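Local coordinates for holo-[acyl-carrier-protein] synthase (Helicobacter pylori, PDB 5XUK) that belongs to the 4'-phosphopantetheinyl transferase superfamily and binds coenzyme A in an assembly of three protein chains, at residues A[10-13]-A[14-18]; A[26-30]-A[31-35]; A[63-67]-A[68-72]. One frame throughout, in Å; residues are numbered along the deposited sequence.

Contact 1. Residues A[10-13]-A[14-18]; sequences ARIE and KCVKR
From Ala10 to Val16 the backbone bonding loosens: Lys14 N reaches Ala10 O at 3.0 Å and Cys15 N reaches Arg11 O at 3.2 Å, both four residues back, but from Cys15 on each amide is shared between the carbonyls four and three residues back, and the bonds of Val16 N, to Ile12 O and Glu13 O, are weak. The weakening marks the C-terminal part of helix 9-15, and a type I beta turn runs from Cys15 to Arg18. Ile12 O receives a second weak bond from Cys15 N at 2.9 Å, so one carbonyl oxygen serves two successive amides through bent bonds, at 123° and 128°.

At Val16 chi1 of 174° puts CG1 across from the amide nitrogen and turns CG2 back to 3.2 Å from Ile12 O. Ile12 is buried against Ile43 and Ala44 of helix 40-56, while Cys15 and Val16 both lean on Phe23 of helix 21-27. The polar ends diverge: Glu13 OE2 bonds Ser40 OG, and Arg11 NH1 forms a salt bridge with Asp104 OD2 of the second subunit. The apolar link between the segments is a methyl-to-methyl approach, Ile12 CG2 to Val16 CG2, at 4.0 Å.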
loop_
_atom_site.group_PDB
_atom_site.type_symbol
_atom_site.label_atom_id
_atom_site.label_comp_id
_atom_site.label_asym_id
_atom_site.label_seq_id
_atom_site.Cartn_x
_atom_site.Cartn_y
_atom_site.Cartn_z
ATOM N N ALA A 10 2.716 10.371 -15.055
ATOM C CA ALA A 10 3.359 11.397 -15.877
ATOM C C ALA A 10 4.862 11.172 -16.085
ATOM O O ALA A 10 5.375 11.398 -17.173
ATOM C CB ALA A 10 3.117 12.769 -15.267
ATOM N N ARG A 11 5.564 10.729 -15.050
ATOM C CA ARG A 11 6.995 10.433 -15.165
ATOM C C ARG A 11 7.238 9.217 -16.070
ATOM O O ARG A 11 8.237 9.160 -16.799
ATOM C CB ARG A 11 7.609 10.206 -13.777
ATOM C CG ARG A 11 8.933 9.455 -13.766
ATOM C CD ARG A 11 9.532 9.373 -12.365
ATOM N NE ARG A 11 10.468 8.250 -12.267
ATOM C CZ ARG A 11 10.292 7.148 -11.539
ATOM N NH1 ARG A 11 9.212 6.982 -10.780
ATOM N NH2 ARG A 11 11.224 6.196 -11.558
ATOM N N ILE A 12 6.344 8.234 -16.003
ATOM C CA ILE A 12 6.410 7.110 -16.927
ATOM C C ILE A 12 6.131 7.593 -18.353
ATOM O O ILE A 12 6.902 7.280 -19.263
ATOM C CB ILE A 12 5.457 5.965 -16.531
ATOM C CG1 ILE A 12 6.245 4.871 -15.812
ATOM C CG2 ILE A 12 4.777 5.369 -17.759
ATOM C CD1 ILE A 12 6.946 5.346 -14.563
ATOM N N GLU A 13 5.063 8.374 -18.531
ATOM C CA GLU A 13 4.736 8.978 -19.836
ATOM C C GLU A 13 5.937 9.668 -20.491
ATOM O O GLU A 13 6.194 9.469 -21.674
ATOM C CB GLU A 13 3.558 9.965 -19.728
ATOM C CG GLU A 13 2.203 9.277 -19.647
ATOM C CD GLU A 13 1.024 10.221 -19.466
ATOM O OE1 GLU A 13 1.175 11.254 -18.783
ATOM O OE2 GLU A 13 -0.073 9.916 -19.991
ATOM N N LYS A 14 6.678 10.460 -19.721
ATOM C CA LYS A 14 7.832 11.181 -20.265
ATOM C C LYS A 14 9.045 10.276 -20.499
ATOM O O LYS A 14 9.933 10.635 -21.264
ATOM C CB LYS A 14 8.194 12.389 -19.384
ATOM C CG LYS A 14 7.122 13.476 -19.398
ATOM C CD LYS A 14 7.470 14.678 -18.523
ATOM C CE LYS A 14 8.007 15.874 -19.312
ATOM N NZ LYS A 14 9.432 15.737 -19.728
ATOM N N CYS A 15 9.084 9.112 -19.855
ATOM C CA CYS A 15 10.094 8.095 -20.169
ATOM C C CYS A 15 9.643 7.188 -21.323
ATOM O O CYS A 15 10.446 6.439 -21.873
ATOM C CB CYS A 15 10.425 7.249 -18.939
ATOM S SG CYS A 15 11.181 8.167 -17.575
ATOM N N VAL A 16 8.359 7.248 -21.677
ATOM C CA VAL A 16 7.838 6.561 -22.866
ATOM C C VAL A 16 8.095 7.414 -24.125
ATOM O O VAL A 16 7.798 6.994 -25.240
ATOM C CB VAL A 16 6.331 6.219 -22.706
ATOM C CG1 VAL A 16 5.749 5.635 -23.986
ATOM C CG2 VAL A 16 6.129 5.242 -21.557
ATOM N N LYS A 17 8.644 8.614 -23.934
ATOM C CA LYS A 17 9.198 9.410 -25.029
ATOM C C LYS A 17 10.736 9.402 -24.976
ATOM O O LYS A 17 11.374 10.378 -25.352
ATOM C CB LYS A 17 8.678 10.846 -24.956
ATOM C CG LYS A 17 7.162 10.960 -24.858
ATOM C CD LYS A 17 6.727 12.392 -24.573
ATOM C CE LYS A 17 5.244 12.479 -24.250
ATOM N NZ LYS A 17 4.398 11.906 -25.333
ATOM N N ARG A 18 11.318 8.300 -24.502
ATOM C CA ARG A 18 12.771 8.112 -24.489
ATOM C C ARG A 18 13.083 6.966 -25.439
ATOM O O ARG A 18 13.340 5.832 -25.019
ATOM C CB ARG A 18 13.272 7.811 -23.071
ATOM C CG ARG A 18 14.787 7.740 -22.912
ATOM C CD ARG A 18 15.459 9.069 -23.236
ATOM N NE ARG A 18 15.732 9.229 -24.666
ATOM C CZ ARG A 18 16.185 10.347 -25.240
ATOM N NH1 ARG A 18 16.402 10.376 -26.551
ATOM N NH2 ARG A 18 16.424 11.440 -24.517
#

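Contact 2. Residues A[26-30]-A[31-35]; sequences RFLSP and SEIVL
Glu32 OE1 is gripped by two groups, by Ser29 N at 3.3 Å across the contact and by NZ of Lys50 in a salt bridge. Ser29 is the N-cap of helix 30-36, and the bond that Glu32 OE1 accepts from the N-cap amide is one half of a capping box, with the carboxylate three residues into the helix. The amide meets OE1 from above the carboxylate plane, 51° out of it, although the N-H itself points well at the oxygen. Glu32 OE2 has its own partner, the backbone N of Ile72, so both oxygens of this buried carboxylate are engaged.

Ser29 contributes more than its amide. Its OG sits between backbone N and carbonyl carbon (chi1 76°), a position from which it lies against the stem of the glutamate, 3.2 Å from Glu32 CG. Its carbonyl opens the helical bonding: Ile33 N meets Ser29 O at 2.9 Å in the carbonyl plane, and Val34 N follows with Pro30 O.

Leu28, just ahead of the N-cap, lies against Phe46 and Lys50 of helix 40-56, and its CD2 packs against the carboxylate, 3.7 Å from Glu32 OE1. With Ile33, four residues beyond the N-cap, Leu28 forms a hydrophobic staple, in which Leu28 CB lies 3.7 Å from Ile33 CG1.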
loop_
_atom_site.group_PDB
_atom_site.type_symbol
_atom_site.label_atom_id
_atom_site.label_comp_id
_atom_site.label_asym_id
_atom_site.label_seq_id
_atom_site.Cartn_x
_atom_site.Cartn_y
_atom_site.Cartn_z
ATOM N N ARG A 26 13.006 -2.645 -21.886
ATOM C CA ARG A 26 13.842 -2.924 -20.712
ATOM C C ARG A 26 13.060 -3.595 -19.581
ATOM O O ARG A 26 13.558 -4.535 -18.978
ATOM C CB ARG A 26 14.516 -1.645 -20.190
ATOM C CG ARG A 26 15.694 -1.165 -21.038
ATOM C CD ARG A 26 16.035 0.299 -20.761
ATOM N NE ARG A 26 17.054 0.826 -21.679
ATOM C CZ ARG A 26 17.446 2.103 -21.747
ATOM N NH1 ARG A 26 18.381 2.458 -22.623
ATOM N NH2 ARG A 26 16.914 3.030 -20.952
ATOM N N PHE A 27 11.844 -3.142 -19.280
ATOM C CA PHE A 27 11.107 -3.775 -18.159
ATOM C C PHE A 27 9.888 -4.616 -18.513
ATOM O O PHE A 27 9.449 -5.444 -17.696
ATOM C CB PHE A 27 10.770 -2.762 -17.041
ATOM C CG PHE A 27 9.701 -1.776 -17.394
ATOM C CD1 PHE A 27 10.001 -0.653 -18.132
ATOM C CD2 PHE A 27 8.390 -1.952 -16.940
ATOM C CE1 PHE A 27 9.010 0.257 -18.460
ATOM C CE2 PHE A 27 7.399 -1.033 -17.252
ATOM C CZ PHE A 27 7.711 0.071 -18.019
ATOM N N LEU A 28 9.355 -4.456 -19.722
ATOM C CA LEU A 28 8.195 -5.258 -20.139
ATOM C C LEU A 28 8.552 -6.229 -21.251
ATOM O O LEU A 28 9.080 -5.841 -22.287
ATOM C CB LEU A 28 7.031 -4.348 -20.564
ATOM C CG LEU A 28 6.434 -3.485 -19.439
ATOM C CD1 LEU A 28 5.184 -2.762 -19.910
ATOM C CD2 LEU A 28 6.124 -4.336 -18.210
ATOM N N SER A 29 8.250 -7.500 -21.018
ATOM C CA SER A 29 8.221 -8.506 -22.069
ATOM C C SER A 29 7.054 -8.242 -23.022
ATOM O O SER A 29 6.065 -7.654 -22.601
ATOM C CB SER A 29 7.961 -9.874 -21.449
ATOM O OG SER A 29 6.574 -9.972 -21.097
ATOM N N PRO A 30 7.129 -8.749 -24.281
ATOM C CA PRO A 30 6.071 -8.568 -25.293
ATOM C C PRO A 30 4.646 -8.859 -24.823
ATOM O O PRO A 30 3.754 -8.075 -25.117
ATOM C CB PRO A 30 6.485 -9.555 -26.394
ATOM C CG PRO A 30 7.973 -9.491 -26.354
ATOM C CD PRO A 30 8.303 -9.431 -24.872
ATOM N N SER A 31 4.448 -9.955 -24.102
ATOM C CA SER A 31 3.147 -10.320 -23.612
ATOM C C SER A 31 2.653 -9.292 -22.585
ATOM O O SER A 31 1.469 -8.955 -22.580
ATOM C CB SER A 31 3.166 -11.739 -23.017
ATOM O OG SER A 31 4.017 -11.837 -21.891
ATOM N N GLU A 32 3.565 -8.764 -21.763
ATOM C CA GLU A 32 3.225 -7.727 -20.780
ATOM C C GLU A 32 2.924 -6.422 -21.486
ATOM O O GLU A 32 2.069 -5.633 -21.040
ATOM C CB GLU A 32 4.341 -7.567 -19.754
ATOM C CG GLU A 32 4.478 -8.816 -18.907
ATOM C CD GLU A 32 5.769 -8.873 -18.107
ATOM O OE1 GLU A 32 6.593 -7.972 -18.251
ATOM O OE2 GLU A 32 5.957 -9.834 -17.327
ATOM N N ILE A 33 3.603 -6.203 -22.604
ATOM C CA ILE A 33 3.291 -5.047 -23.472
ATOM C C ILE A 33 1.880 -5.192 -24.081
ATOM O O ILE A 33 1.182 -4.202 -24.305
ATOM C CB ILE A 33 4.345 -4.877 -24.596
ATOM C CG1 ILE A 33 5.708 -4.501 -23.979
ATOM C CG2 ILE A 33 3.934 -3.798 -25.571
ATOM C CD1 ILE A 33 6.823 -4.249 -24.983
ATOM N N VAL A 34 1.451 -6.423 -24.336
ATOM C CA VAL A 34 0.126 -6.608 -24.887
ATOM C C VAL A 34 -0.877 -6.216 -23.799
ATOM O O VAL A 34 -1.749 -5.398 -24.045
ATOM C CB VAL A 34 -0.083 -8.029 -25.439
ATOM C CG1 VAL A 34 -1.552 -8.269 -25.777
ATOM C CG2 VAL A 34 0.787 -8.225 -26.677
ATOM N N LEU A 35 -0.674 -6.722 -22.585
ATOM C CA LEU A 35 -1.540 -6.398 -21.432
ATOM C C LEU A 35 -1.789 -4.904 -21.164
ATOM O O LEU A 35 -2.907 -4.538 -20.822
ATOM C CB LEU A 35 -1.009 -7.071 -20.169
ATOM C CG LEU A 35 -1.034 -8.598 -20.255
ATOM C CD1 LEU A 35 -0.471 -9.214 -18.973
ATOM C CD2 LEU A 35 -2.449 -9.103 -20.577
#

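Contact 3. Residues A[63-67]-A[68-72]; sequences KELSF and LDIKI
Asp69 holds CG beside its own backbone N (chi1 -64°), and Ser66 turns OG away from its N (chi1 -177°); the first torsion carries the carboxylate back to the Ser66 amide, the second carries the hydroxyl forward to the amide of Leu68. The result is a pair of overlapping beta turns, Ser66 to Asp69 and Phe67 to Ile70, that delivers the chain into strand 70-74. Asp69 OD2 takes the Ser66 N-H at only 2.6 Å, nearly straight at 161°, on the anti side of the carboxylate. In return Asp69 N bonds Ser66 O at 3.1 Å, so the two residues are tied both ways. Leu68 N to Ser66 OG, 3.3 Å, adds an ST turn, and Ile70 N to Phe67 O closes the second beta turn with its donor well above the carbonyl plane.

Leu65 packs against both Asp69 and Ile70. Its CD1 lies 3.8 Å from Asp69 CB as the two side chains run past each other in opposite senses, and both Leu65 and Ile70 continue onto Leu84 of strand 80-84. The Phe67 ring meets that of Phe47 on helix 40-56, whose Lys50 also bonds Phe67 O. Leu65 and Ile70 cross at about a right angle, bringing Leu65 CD2 to 3.9 Å from Ile70 CD1.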
loop_
_atom_site.group_PDB
_atom_site.type_symbol
_atom_site.label_atom_id
_atom_site.label_comp_id
_atom_site.label_asym_id
_atom_site.label_seq_id
_atom_site.Cartn_x
_atom_site.Cartn_y
_atom_site.Cartn_z
ATOM N N LYS A 63 21.448 -6.865 -10.089
ATOM C CA LYS A 63 21.948 -8.050 -10.793
ATOM C C LYS A 63 21.601 -9.361 -10.075
ATOM O O LYS A 63 22.120 -10.417 -10.429
ATOM C CB LYS A 63 23.463 -7.945 -11.044
ATOM C CG LYS A 63 23.831 -7.397 -12.421
ATOM C CD LYS A 63 25.285 -7.677 -12.778
ATOM C CE LYS A 63 26.262 -6.887 -11.911
ATOM N NZ LYS A 63 27.680 -7.301 -12.127
ATOM N N GLU A 64 20.725 -9.297 -9.075
ATOM C CA GLU A 64 20.109 -10.510 -8.509
ATOM C C GLU A 64 18.676 -10.698 -9.032
ATOM O O GLU A 64 18.099 -11.792 -8.951
ATOM C CB GLU A 64 20.116 -10.451 -6.982
ATOM C CG GLU A 64 21.486 -10.147 -6.383
ATOM C CD GLU A 64 21.446 -9.967 -4.877
ATOM O OE1 GLU A 64 21.652 -8.819 -4.419
ATOM O OE2 GLU A 64 21.202 -10.966 -4.157
ATOM N N LEU A 65 18.105 -9.619 -9.562
ATOM C CA LEU A 65 16.743 -9.641 -10.072
ATOM C C LEU A 65 16.583 -8.545 -11.109
ATOM O O LEU A 65 16.713 -7.354 -10.811
ATOM C CB LEU A 65 15.733 -9.466 -8.943
ATOM C CG LEU A 65 14.268 -9.733 -9.307
ATOM C CD1 LEU A 65 14.021 -11.209 -9.581
ATOM C CD2 LEU A 65 13.362 -9.235 -8.193
ATOM N N SER A 66 16.344 -8.975 -12.341
ATOM C CA SER A 66 16.054 -8.075 -13.435
ATOM C C SER A 66 14.551 -7.833 -13.491
ATOM O O SER A 66 13.771 -8.645 -13.028
ATOM C CB SER A 66 16.496 -8.699 -14.765
ATOM O OG SER A 66 16.274 -7.786 -15.830
ATOM N N PHE A 67 14.173 -6.710 -14.074
ATOM C CA PHE A 67 12.813 -6.469 -14.487
ATOM C C PHE A 67 12.259 -7.660 -15.267
ATOM O O PHE A 67 11.152 -8.108 -15.003
ATOM C CB PHE A 67 12.754 -5.225 -15.379
ATOM C CG PHE A 67 12.795 -3.918 -14.634
ATOM C CD1 PHE A 67 11.871 -3.641 -13.614
ATOM C CD2 PHE A 67 13.703 -2.929 -14.989
ATOM C CE1 PHE A 67 11.885 -2.428 -12.957
ATOM C CE2 PHE A 67 13.721 -1.710 -14.324
ATOM C CZ PHE A 67 12.811 -1.463 -13.310
ATOM N N LEU A 68 13.037 -8.202 -16.204
ATOM C CA LEU A 68 12.527 -9.293 -17.054
ATOM C C LEU A 68 12.512 -10.649 -16.358
ATOM O O LEU A 68 11.940 -11.609 -16.884
ATOM C CB LEU A 68 13.293 -9.375 -18.364
ATOM C CG LEU A 68 13.094 -8.157 -19.273
ATOM C CD1 LEU A 68 14.056 -8.234 -20.456
ATOM C CD2 LEU A 68 11.649 -8.061 -19.750
ATOM N N ASP A 69 13.093 -10.740 -15.163
ATOM C CA ASP A 69 12.917 -11.956 -14.350
ATOM C C ASP A 69 11.514 -12.030 -13.728
ATOM O O ASP A 69 11.116 -13.085 -13.212
ATOM C CB ASP A 69 13.961 -12.034 -13.242
ATOM C CG ASP A 69 15.379 -12.170 -13.777
ATOM O OD1 ASP A 69 15.592 -13.030 -14.657
ATOM O OD2 ASP A 69 16.273 -11.419 -13.309
ATOM N N ILE A 70 10.779 -10.912 -13.753
ATOM C CA ILE A 70 9.468 -10.858 -13.123
ATOM C C ILE A 70 8.423 -10.868 -14.229
ATOM O O ILE A 70 8.364 -9.927 -15.051
ATOM C CB ILE A 70 9.296 -9.594 -12.263
ATOM C CG1 ILE A 70 10.414 -9.476 -11.216
ATOM C CG2 ILE A 70 7.952 -9.612 -11.561
ATOM C CD1 ILE A 70 10.756 -8.038 -10.890
ATOM N N LYS A 71 7.624 -11.930 -14.266
ATOM C CA LYS A 71 6.560 -12.041 -15.262
ATOM C C LYS A 71 5.219 -11.678 -14.640
ATOM O O LYS A 71 4.788 -12.338 -13.705
ATOM C CB LYS A 71 6.493 -13.457 -15.831
ATOM C CG LYS A 71 5.349 -13.683 -16.825
ATOM C CD LYS A 71 5.341 -15.123 -17.347
ATOM C CE LYS A 71 3.944 -15.738 -17.418
ATOM N NZ LYS A 71 3.997 -17.208 -17.146
ATOM N N ILE A 72 4.574 -10.632 -15.161
ATOM C CA ILE A 72 3.197 -10.299 -14.800
ATOM C C ILE A 72 2.229 -10.864 -15.857
ATOM O O ILE A 72 2.471 -10.720 -17.050
ATOM C CB ILE A 72 2.960 -8.773 -14.738
ATOM C CG1 ILE A 72 3.955 -8.084 -13.787
ATOM C CG2 ILE A 72 1.520 -8.481 -14.298
ATOM C CD1 ILE A 72 4.150 -6.619 -14.124
#

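Overall arrangement
The three contacts follow one another along the chain: a helix end, a helix start and an entry into a strand. Contacts 2 and 3, with centres about 12 Å apart, touch directly: the Glu32 carboxylate bridges to strand 70-74, its OE2 2.7 Å from Ile72 N, and Phe27 CB packs 3.4 Å from Phe67 CG. Both contacts share Lys50 NZ, which also bonds Phe27 O and Ile70 O. Contact 1 stands apart, its centre about 16 Å from that of contact 2 and 21 Å from that of contact 3. The side chains of Arg11 and Phe67 each lie about 5 Å from a bound coenzyme A. Phe46, which lines the coenzyme A pocket, also packs against Leu35 of contact 2 and Ile72 of contact 3.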